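StiE protein (PDB 6ECX) carries an S-adenosylmethionine-dependent oxygen methyltransferase domain, the part described here, within a larger multidomain polyketide synthase. Local coordinates at residues H225-D230 with H289-R294; D158-F163 with G187-A192. All blocks are in the same frame, centred on the assembly; numbering follows the deposited sequence.

Contact 1 of 2, residues H225-D230 with H289-R294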
ATOM      1  N   HIS A 225      15.773   8.464  10.216  1.00 34.39           N
ATOM      2  CA  HIS A 225      15.469   9.886  10.033  1.00 35.55           C
ATOM      3  C   HIS A 225      14.053  10.109   9.513  1.00 38.47           C
ATOM      4  O   HIS A 225      13.812  11.013   8.714  1.00 41.27           O
ATOM      5  CB  HIS A 225      16.488  10.558   9.099  1.00 40.16           C
ATOM      6  CG  HIS A 225      17.904  10.446   9.575  1.00 51.10           C
ATOM      7  ND1 HIS A 225      18.818   9.585   9.002  1.00 49.37           N
ATOM      8  CD2 HIS A 225      18.556  11.065  10.589  1.00 43.14           C
ATOM      9  CE1 HIS A 225      19.969   9.680   9.643  1.00 49.67           C
ATOM     10  NE2 HIS A 225      19.836  10.570  10.610  1.00 51.44           N
ATOM     11  N   LEU A 226      13.092   9.323  10.000  1.00 36.57           N
ATOM     12  CA  LEU A 226      11.713   9.426   9.536  1.00 36.93           C
ATOM     13  C   LEU A 226      10.794   9.704  10.710  1.00 38.74           C
ATOM     14  O   LEU A 226      10.896   9.048  11.757  1.00 36.32           O
ATOM     15  CB  LEU A 226      11.274   8.140   8.806  1.00 32.79           C
ATOM     16  CG  LEU A 226      12.034   7.834   7.513  1.00 35.29           C
ATOM     17  CD1 LEU A 226      11.788   6.398   7.036  1.00 33.02           C
ATOM     18  CD2 LEU A 226      11.657   8.843   6.417  1.00 36.35           C
ATOM     19  N   ARG A 227       9.889  10.664  10.526  0.54 38.98           N
ATOM     20  CA  ARG A 227       8.930  11.056  11.548  0.54 39.22           C
ATOM     21  C   ARG A 227       7.525  10.747  11.054  0.54 41.30           C
ATOM     22  O   ARG A 227       7.132  11.193   9.969  0.54 36.54           O
ATOM     23  CB  ARG A 227       9.050  12.548  11.890  0.54 37.34           C
ATOM     24  CG  ARG A 227       8.399  12.914  13.231  0.54 29.33           C
ATOM     25  CD  ARG A 227       8.609  14.381  13.568  0.54 34.06           C
ATOM     26  NE  ARG A 227       7.677  15.213  12.814  0.54 36.93           N
ATOM     27  CZ  ARG A 227       7.976  15.826  11.677  0.54 35.40           C
ATOM     28  NH1 ARG A 227       7.060  16.547  11.053  0.54 41.01           N
ATOM     29  NH2 ARG A 227       9.203  15.742  11.176  0.54 37.05           N
ATOM     30  N   LEU A 228       6.772   9.986  11.848  1.00 38.11           N
ATOM     31  CA  LEU A 228       5.372   9.764  11.538  1.00 38.84           C
ATOM     32  C   LEU A 228       4.593  11.044  11.808  1.00 38.18           C
ATOM     33  O   LEU A 228       4.571  11.527  12.946  1.00 41.13           O
ATOM     34  CB  LEU A 228       4.839   8.628  12.403  1.00 37.15           C
ATOM     35  CG  LEU A 228       3.340   8.348  12.294  1.00 39.31           C
ATOM     36  CD1 LEU A 228       2.947   7.995  10.836  1.00 34.74           C
ATOM     37  CD2 LEU A 228       2.970   7.179  13.247  1.00 41.91           C
ATOM     38  N   VAL A 229       3.962  11.595  10.777  1.00 39.51           N
ATOM     39  CA  VAL A 229       3.183  12.832  10.926  1.00 36.59           C
ATOM     40  C   VAL A 229       1.742  12.537  11.322  1.00 39.48           C
ATOM     41  O   VAL A 229       1.211  13.156  12.245  1.00 39.83           O
ATOM     42  CB  VAL A 229       3.248  13.663   9.624  1.00 36.57           C
ATOM     43  CG1 VAL A 229       2.288  14.889   9.702  1.00 36.17           C
ATOM     44  CG2 VAL A 229       4.677  14.103   9.341  1.00 32.68           C
ATOM     45  N   ASP A 230       1.081  11.585  10.641  1.00 33.71           N
ATOM     46  CA  ASP A 230      -0.196  11.077  11.133  1.00 40.33           C
ATOM     47  C   ASP A 230      -0.545   9.806  10.374  1.00 41.37           C
ATOM     48  O   ASP A 230       0.141   9.411   9.422  1.00 38.56           O
ATOM     49  CB  ASP A 230      -1.331  12.097  11.025  1.00 52.85           C
ATOM     50  CG  ASP A 230      -1.862  12.233   9.632  1.00 61.39           C
ATOM     51  OD1 ASP A 230      -1.059  12.162   8.684  1.00 70.65           O
ATOM     52  OD2 ASP A 230      -3.086  12.413   9.479  1.00 64.21           O
ATOM     53  N   HIS A 289       1.392   8.748   6.904  1.00 38.37           N
ATOM     54  CA  HIS A 289       2.028   9.922   6.310  1.00 40.43           C
ATOM     55  C   HIS A 289       3.266  10.252   7.138  1.00 38.76           C
ATOM     56  O   HIS A 289       3.152  10.572   8.327  1.00 36.32           O
ATOM     57  CB  HIS A 289       1.077  11.120   6.259  1.00 40.95           C
ATOM     58  CG  HIS A 289       1.643  12.303   5.535  1.00 42.74           C
ATOM     59  ND1 HIS A 289       2.295  13.331   6.182  1.00 48.97           N
ATOM     60  CD2 HIS A 289       1.683  12.607   4.216  1.00 42.99           C
ATOM     61  CE1 HIS A 289       2.707  14.221   5.298  1.00 39.43           C
ATOM     62  NE2 HIS A 289       2.343  13.809   4.096  1.00 49.64           N
ATOM     63  N   VAL A 290       4.433  10.183   6.506  1.00 34.46           N
ATOM     64  CA  VAL A 290       5.733  10.234   7.164  1.00 32.45           C
ATOM     65  C   VAL A 290       6.562  11.327   6.496  1.00 35.96           C
ATOM     66  O   VAL A 290       6.481  11.518   5.276  1.00 34.20           O
ATOM     67  CB  VAL A 290       6.432   8.859   7.055  1.00 39.22           C
ATOM     68  CG1 VAL A 290       7.836   8.866   7.658  1.00 40.26           C
ATOM     69  CG2 VAL A 290       5.534   7.758   7.695  1.00 36.14           C
ATOM     70  N   GLN A 291       7.379  12.034   7.282  1.00 37.06           N
ATOM     71  CA  GLN A 291       8.263  13.058   6.731  1.00 31.60           C
ATOM     72  C   GLN A 291       9.716  12.776   7.116  1.00 33.94           C
ATOM     73  O   GLN A 291      10.007  12.419   8.251  1.00 34.09           O
ATOM     74  CB  GLN A 291       7.849  14.464   7.199  1.00 31.39           C
ATOM     75  CG  GLN A 291       8.666  15.570   6.514  1.00 34.82           C
ATOM     76  CD  GLN A 291       8.313  16.953   7.008  1.00 40.56           C
ATOM     77  OE1 GLN A 291       7.722  17.111   8.068  1.00 43.76           O
ATOM     78  NE2 GLN A 291       8.629  17.959   6.212  1.00 35.72           N
ATOM     79  N   LYS A 292      10.642  12.930   6.174  1.00 33.77           N
ATOM     80  CA  LYS A 292      12.052  12.854   6.550  1.00 31.63           C
ATOM     81  C   LYS A 292      12.455  14.050   7.415  1.00 35.47           C
ATOM     82  O   LYS A 292      12.110  15.206   7.124  1.00 35.20           O
ATOM     83  CB  LYS A 292      12.937  12.810   5.299  1.00 34.59           C
ATOM     84  CG  LYS A 292      14.402  12.761   5.658  1.00 39.04           C
ATOM     85  CD  LYS A 292      15.263  12.430   4.463  1.00 44.06           C
ATOM     86  CE  LYS A 292      16.732  12.370   4.870  1.00 38.81           C
ATOM     87  NZ  LYS A 292      17.509  11.771   3.751  1.00 36.95           N
ATOM     88  N   ASP A 293      13.200  13.770   8.482  1.00 34.42           N
ATOM     89  CA  ASP A 293      13.595  14.773   9.494  1.00 33.86           C
ATOM     90  C   ASP A 293      15.060  14.471   9.820  1.00 38.40           C
ATOM     91  O   ASP A 293      15.384  13.791  10.785  1.00 38.30           O
ATOM     92  CB  ASP A 293      12.699  14.671  10.731  1.00 33.82           C
ATOM     93  CG  ASP A 293      12.911  15.790  11.728  1.00 45.03           C
ATOM     94  OD1 ASP A 293      13.940  16.499  11.697  1.00 42.20           O
ATOM     95  OD2 ASP A 293      12.026  15.929  12.592  1.00 46.37           O
ATOM     96  N   ARG A 294      15.951  15.005   8.988  0.52 36.39           N
ATOM     97  CA  ARG A 294      17.375  14.708   9.098  0.52 37.31           C
ATOM     98  C   ARG A 294      18.009  15.384  10.308  0.52 38.76           C
ATOM     99  O   ARG A 294      18.974  14.863  10.879  0.52 38.28           O
ATOM    100  CB  ARG A 294      18.075  15.154   7.802  0.52 44.60           C
ATOM    101  CG  ARG A 294      19.563  14.927   7.773  0.52 52.61           C
ATOM    102  CD  ARG A 294      19.879  13.435   7.822  0.52 51.99           C
ATOM    103  NE  ARG A 294      21.318  13.179   7.808  0.52 50.74           N
ATOM    104  CZ  ARG A 294      22.089  13.230   8.887  0.52 48.92           C
ATOM    105  NH1 ARG A 294      21.559  13.530  10.065  0.52 35.43           N
ATOM    106  NH2 ARG A 294      23.385  12.974   8.790  0.52 54.74           N
TER
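Leu-226 and Leu-228 meet Val-290 at about right angles on one side of an antiparallel strand pair, and this is the buried side of the contact. Leu-226 CB lies 3.7 Å from Val-290 CG1, while Leu-228 CD1 reaches Val-290 CG2 at 4.1 Å. Phe-221 of helix 214-222 touches Leu-226 and Val-290, and Leu-228 rests on Phe-309 of helix 298-309. The other side is polar and more open. In one of its two modelled conformers Arg-227 rises from the sheet on the Gln-291 side and bends at chi3 (79°), which turns its guanidinium toward the facing strand. Its NH1 donates to Gln-291 OE1 (3.1 Å), with guanidinium and amide planes 57° apart. Its NH2 makes a weak, bent bond to Asp-293 OD2 (3.2 Å), a salt bridge whose carboxylate stands almost perpendicular to the guanidinium; Asp-293 OD1 bonds Ser-296 OG. Beyond the strand ends, Arg-294 CD, also in one of two conformers, sits over the centre of the His-225 ring in a CH-pi contact, 3.9 Å from the centroid, while ND1 of that ring bonds Asp-180. At the far end His-289 O accepts from Val-229 N (2.8 Å) and Asp-230 N (3.3 Å), and His-289 N returns a bond to Asp-230 O. Two residues face one, a classic beta bulge, where the one reversed strand of this class I methyltransferase sheet, 283-292, lies between 187-196 and 226-233.

Contact 2 of 2, residues D158-F163 with G187-A192. With SAM (S-adenosylmethionine), chain B.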
ATOM      1  N   ASP A 158      11.462  13.432  -3.681  1.00 36.48           N
ATOM      2  CA  ASP A 158      10.645  14.262  -2.810  1.00 33.40           C
ATOM      3  C   ASP A 158       9.497  13.500  -2.194  1.00 34.66           C
ATOM      4  O   ASP A 158       9.030  13.865  -1.109  1.00 34.84           O
ATOM      5  CB  ASP A 158      10.068  15.436  -3.603  1.00 38.70           C
ATOM      6  CG  ASP A 158      11.144  16.289  -4.239  1.00 37.01           C
ATOM      7  OD1 ASP A 158      12.241  16.382  -3.668  1.00 38.14           O
ATOM      8  OD2 ASP A 158      10.880  16.858  -5.308  1.00 41.91           O
ATOM      9  N   LEU A 159       9.055  12.420  -2.847  1.00 34.78           N
ATOM     10  CA  LEU A 159       7.925  11.629  -2.377  1.00 35.14           C
ATOM     11  C   LEU A 159       8.236  10.172  -2.667  1.00 38.04           C
ATOM     12  O   LEU A 159       8.741   9.857  -3.752  1.00 35.87           O
ATOM     13  CB  LEU A 159       6.621  12.052  -3.077  1.00 34.94           C
ATOM     14  CG  LEU A 159       5.359  11.178  -2.951  1.00 41.04           C
ATOM     15  CD1 LEU A 159       4.811  11.230  -1.523  1.00 36.22           C
ATOM     16  CD2 LEU A 159       4.273  11.665  -3.937  1.00 39.92           C
ATOM     17  N   VAL A 160       7.982   9.295  -1.685  1.00 38.16           N
ATOM     18  CA  VAL A 160       8.189   7.852  -1.821  1.00 36.14           C
ATOM     19  C   VAL A 160       6.880   7.135  -1.496  1.00 43.93           C
ATOM     20  O   VAL A 160       6.210   7.466  -0.514  1.00 38.33           O
ATOM     21  CB  VAL A 160       9.329   7.342  -0.912  1.00 37.61           C
ATOM     22  CG1 VAL A 160       9.480   5.809  -1.017  1.00 32.41           C
ATOM     23  CG2 VAL A 160      10.668   7.991  -1.266  1.00 37.94           C
ATOM     24  N   LEU A 161       6.517   6.149  -2.325  1.00 38.96           N
ATOM     25  CA  LEU A 161       5.257   5.426  -2.209  1.00 37.65           C
ATOM     26  C   LEU A 161       5.553   3.963  -1.892  1.00 41.80           C
ATOM     27  O   LEU A 161       6.409   3.339  -2.544  1.00 42.76           O
ATOM     28  CB  LEU A 161       4.420   5.481  -3.506  1.00 38.32           C
ATOM     29  CG  LEU A 161       4.236   6.764  -4.305  1.00 45.95           C
ATOM     30  CD1 LEU A 161       3.367   6.503  -5.540  1.00 46.43           C
ATOM     31  CD2 LEU A 161       3.600   7.834  -3.452  1.00 43.54           C
ATOM     32  N   GLY A 162       4.830   3.416  -0.915  1.00 38.53           N
ATOM     33  CA  GLY A 162       4.883   1.983  -0.644  1.00 35.82           C
ATOM     34  C   GLY A 162       3.511   1.518  -0.214  1.00 43.57           C
ATOM     35  O   GLY A 162       3.193   1.547   0.978  1.00 39.20           O
ATOM     36  N   PHE A 163       2.678   1.105  -1.169  1.00 44.52           N
ATOM     37  CA  PHE A 163       1.318   0.663  -0.879  1.00 50.03           C
ATOM     38  C   PHE A 163       1.334  -0.862  -0.857  1.00 51.82           C
ATOM     39  O   PHE A 163       1.475  -1.503  -1.906  1.00 50.79           O
ATOM     40  CB  PHE A 163       0.319   1.207  -1.903  1.00 48.31           C
ATOM     41  CG  PHE A 163       0.361   2.726  -2.057  1.00 47.70           C
ATOM     42  CD1 PHE A 163       0.792   3.544  -1.004  1.00 47.89           C
ATOM     43  CD2 PHE A 163      -0.016   3.329  -3.259  1.00 48.29           C
ATOM     44  CE1 PHE A 163       0.841   4.932  -1.149  1.00 43.52           C
ATOM     45  CE2 PHE A 163       0.023   4.715  -3.416  1.00 49.90           C
ATOM     46  CZ  PHE A 163       0.460   5.522  -2.350  1.00 41.97           C
ATOM     47  N   GLY A 187      11.402  15.469   2.729  1.00 38.83           N
ATOM     48  CA  GLY A 187      10.619  14.689   1.769  1.00 36.97           C
ATOM     49  C   GLY A 187       9.581  13.811   2.469  1.00 35.55           C
ATOM     50  O   GLY A 187       9.629  13.590   3.670  1.00 34.53           O
ATOM     51  N   LEU A 188       8.613  13.315   1.693  1.00 30.94           N
ATOM     52  CA  LEU A 188       7.460  12.591   2.224  1.00 32.51           C
ATOM     53  C   LEU A 188       7.495  11.111   1.835  1.00 34.78           C
ATOM     54  O   LEU A 188       7.948  10.742   0.748  1.00 33.55           O
ATOM     55  CB  LEU A 188       6.142  13.209   1.722  1.00 33.97           C
ATOM     56  CG  LEU A 188       5.948  14.715   1.957  1.00 35.49           C
ATOM     57  CD1 LEU A 188       4.651  15.206   1.317  1.00 32.76           C
ATOM     58  CD2 LEU A 188       5.974  15.024   3.449  1.00 35.46           C
ATOM     59  N   LEU A 189       6.997  10.271   2.735  1.00 34.35           N
ATOM     60  CA  LEU A 189       6.807   8.834   2.509  1.00 34.67           C
ATOM     61  C   LEU A 189       5.356   8.538   2.839  1.00 37.16           C
ATOM     62  O   LEU A 189       4.902   8.875   3.937  1.00 35.17           O
ATOM     63  CB  LEU A 189       7.727   8.023   3.425  1.00 32.82           C
ATOM     64  CG  LEU A 189       7.494   6.509   3.559  1.00 35.45           C
ATOM     65  CD1 LEU A 189       7.754   5.813   2.212  1.00 30.19           C
ATOM     66  CD2 LEU A 189       8.378   5.962   4.664  1.00 33.59           C
ATOM     67  N   ILE A 190       4.598   7.984   1.893  1.00 32.15           N
ATOM     68  CA  ILE A 190       3.242   7.554   2.203  1.00 32.78           C
ATOM     69  C   ILE A 190       3.175   6.042   1.995  1.00 34.17           C
ATOM     70  O   ILE A 190       3.713   5.514   1.017  1.00 35.85           O
ATOM     71  CB  ILE A 190       2.162   8.314   1.405  1.00 39.36           C
ATOM     72  CG1 ILE A 190       2.372   8.228  -0.088  1.00 40.30           C
ATOM     73  CG2 ILE A 190       2.092   9.840   1.856  1.00 43.00           C
ATOM     74  CD1 ILE A 190       1.252   8.975  -0.867  1.00 42.46           C
ATOM     75  N   MET A 191       2.576   5.349   2.956  1.00 35.19           N
ATOM     76  CA  MET A 191       2.545   3.900   2.919  1.00 39.88           C
ATOM     77  C   MET A 191       1.176   3.422   3.346  1.00 40.47           C
ATOM     78  O   MET A 191       0.512   4.053   4.170  1.00 39.81           O
ATOM     79  CB  MET A 191       3.589   3.282   3.844  1.00 38.65           C
ATOM     80  CG  MET A 191       4.989   3.321   3.312  1.00 40.43           C
ATOM     81  SD  MET A 191       6.091   2.685   4.571  1.00 54.83           S
ATOM     82  CE  MET A 191       5.063   1.465   5.374  1.00 60.37           C
ATOM     83  N   ALA A 192       0.746   2.321   2.737  1.00 40.00           N
ATOM     84  CA  ALA A 192      -0.357   1.528   3.246  1.00 40.35           C
ATOM     85  C   ALA A 192       0.234   0.204   3.704  1.00 39.28           C
ATOM     86  O   ALA A 192       0.948  -0.453   2.934  1.00 42.12           O
ATOM     87  CB  ALA A 192      -1.430   1.316   2.170  1.00 41.49           C
TER
HETATM   88  N   SAM B1301       1.830  -0.822  -4.961  1.00 59.92           N
HETATM   89  CA  SAM B1301       1.146  -1.554  -6.019  1.00 68.71           C
HETATM   90  C   SAM B1301      -0.357  -1.318  -5.957  1.00 81.70           C
HETATM   91  O   SAM B1301      -0.839  -0.797  -4.956  1.00 85.24           O
HETATM   92  OXT SAM B1301      -1.115  -1.627  -6.882  1.00 81.46           O
HETATM   93  CB  SAM B1301       1.454  -3.037  -5.912  1.00 64.93           C
HETATM   94  CG  SAM B1301       1.235  -3.632  -4.527  1.00 64.36           C
HETATM   95  SD  SAM B1301       1.436  -5.433  -4.584  1.00 60.79           S
HETATM   96  CE  SAM B1301       0.293  -5.946  -3.275  1.00 61.22           C
HETATM   97  C5' SAM B1301       3.101  -5.669  -3.913  1.00 41.71           C
HETATM   98  C4' SAM B1301       4.198  -5.200  -4.872  1.00 51.82           C
HETATM   99  O4' SAM B1301       5.466  -5.107  -4.240  1.00 50.78           O
HETATM  100  C3' SAM B1301       4.418  -6.088  -6.092  1.00 63.24           C
HETATM  101  O3' SAM B1301       4.502  -5.211  -7.201  1.00 57.42           O
HETATM  102  C2' SAM B1301       5.782  -6.728  -5.869  1.00 60.11           C
HETATM  103  O2' SAM B1301       6.500  -7.002  -7.056  1.00 55.81           O
HETATM  104  C1' SAM B1301       6.480  -5.629  -5.080  1.00 53.35           C
HETATM  105  N9  SAM B1301       7.635  -6.049  -4.263  1.00 52.12           N
HETATM  106  C8  SAM B1301       7.632  -7.011  -3.282  1.00 52.72           C
HETATM  107  N7  SAM B1301       8.875  -7.073  -2.739  1.00 48.68           N
HETATM  108  C5  SAM B1301       9.675  -6.177  -3.360  1.00 44.03           C
HETATM  109  C6  SAM B1301      11.005  -5.833  -3.205  1.00 45.29           C
HETATM  110  N6  SAM B1301      11.768  -6.439  -2.296  1.00 54.74           N
HETATM  111  N1  SAM B1301      11.561  -4.845  -4.002  1.00 56.71           N
HETATM  112  C2  SAM B1301      10.792  -4.196  -4.940  1.00 46.87           C
HETATM  113  N3  SAM B1301       9.466  -4.545  -5.083  1.00 48.39           N
HETATM  114  C4  SAM B1301       8.908  -5.520  -4.318  1.00 50.01           C
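Ile-190 CG1 stands between its own backbone N and carbonyl carbon (chi1 56°), and Leu-161 CG lies anti to its carbonyl carbon (chi1 -44°); with these torsions the two side chains run side by side, Leu-161 CD2 3.6 Å from Ile-190 CG1. The strands that carry them are parallel neighbours in the Rossmann-like sheet of a class I methyltransferase, joined by a right-handed crossover through helix 172-181.

Phe-163 completes the cluster on this face. Its ring crosses Ile-190 obliquely, CE1 3.8 Å from CG1, and Ile-190 CD1 lies in the ring plane at the edge beside CZ. Leu-161 CB covers one ring face, offset toward the rim, so the phenyl group is bordered from both strands. Farther back, Leu-159 CD1 bridges Leu-188 CB and Ile-190 CG1, while Phe-81 touches both Leu-161 and Ile-190.

The side chains of Val-160, Leu-189 and Met-191 lie on the opposite face. Val-160 CG1 meets Leu-189 CD1 at 3.7 Å. Beside Gly-162, Met-191 CB and CG each lie 3.4 Å from Gly-162 O.

Five backbone bonds run the length of the ladder, from Leu-188 N to Asp-158 O at one end to Ala-192 N to Gly-162 O at the other. Asp-158 also turns its carboxylate to Lys-90 N and Thr-184 OG1, linking this end of the ladder to the residue just before strand 91-94 and to the short strand 183-184. The opposite end opens on the cofactor: Phe-163 touches Arg-77, a residue of the S-adenosylmethionine site, and the amino N of S-adenosylmethionine donates a hydrogen bond to Phe-163 O at 3.2 Å.

Overall arrangement
From the N terminus, the chain first lays down strands 91-94, 114-119 and 141-145 before strand 157-163 enters contact 2. Helix 172-181 then leads to strand 187-196, closing contact 2 as a short loop. Only afterwards does contact 1 open, at 225-230, and it closes a longer, largely helical excursion at 289-294; the two are in series, neither nesting nor crossing. Strand 283-292 nevertheless inserts beside strand 187-196, with Lys-292 N to Gly-187 O and Val-290 O to Leu-189 N as probable hydrogen bonds. One continuous sheet results, joining the parallel, cofactor-binding half to strands 226-233 and 313-314 through the single reversed strand 283-292.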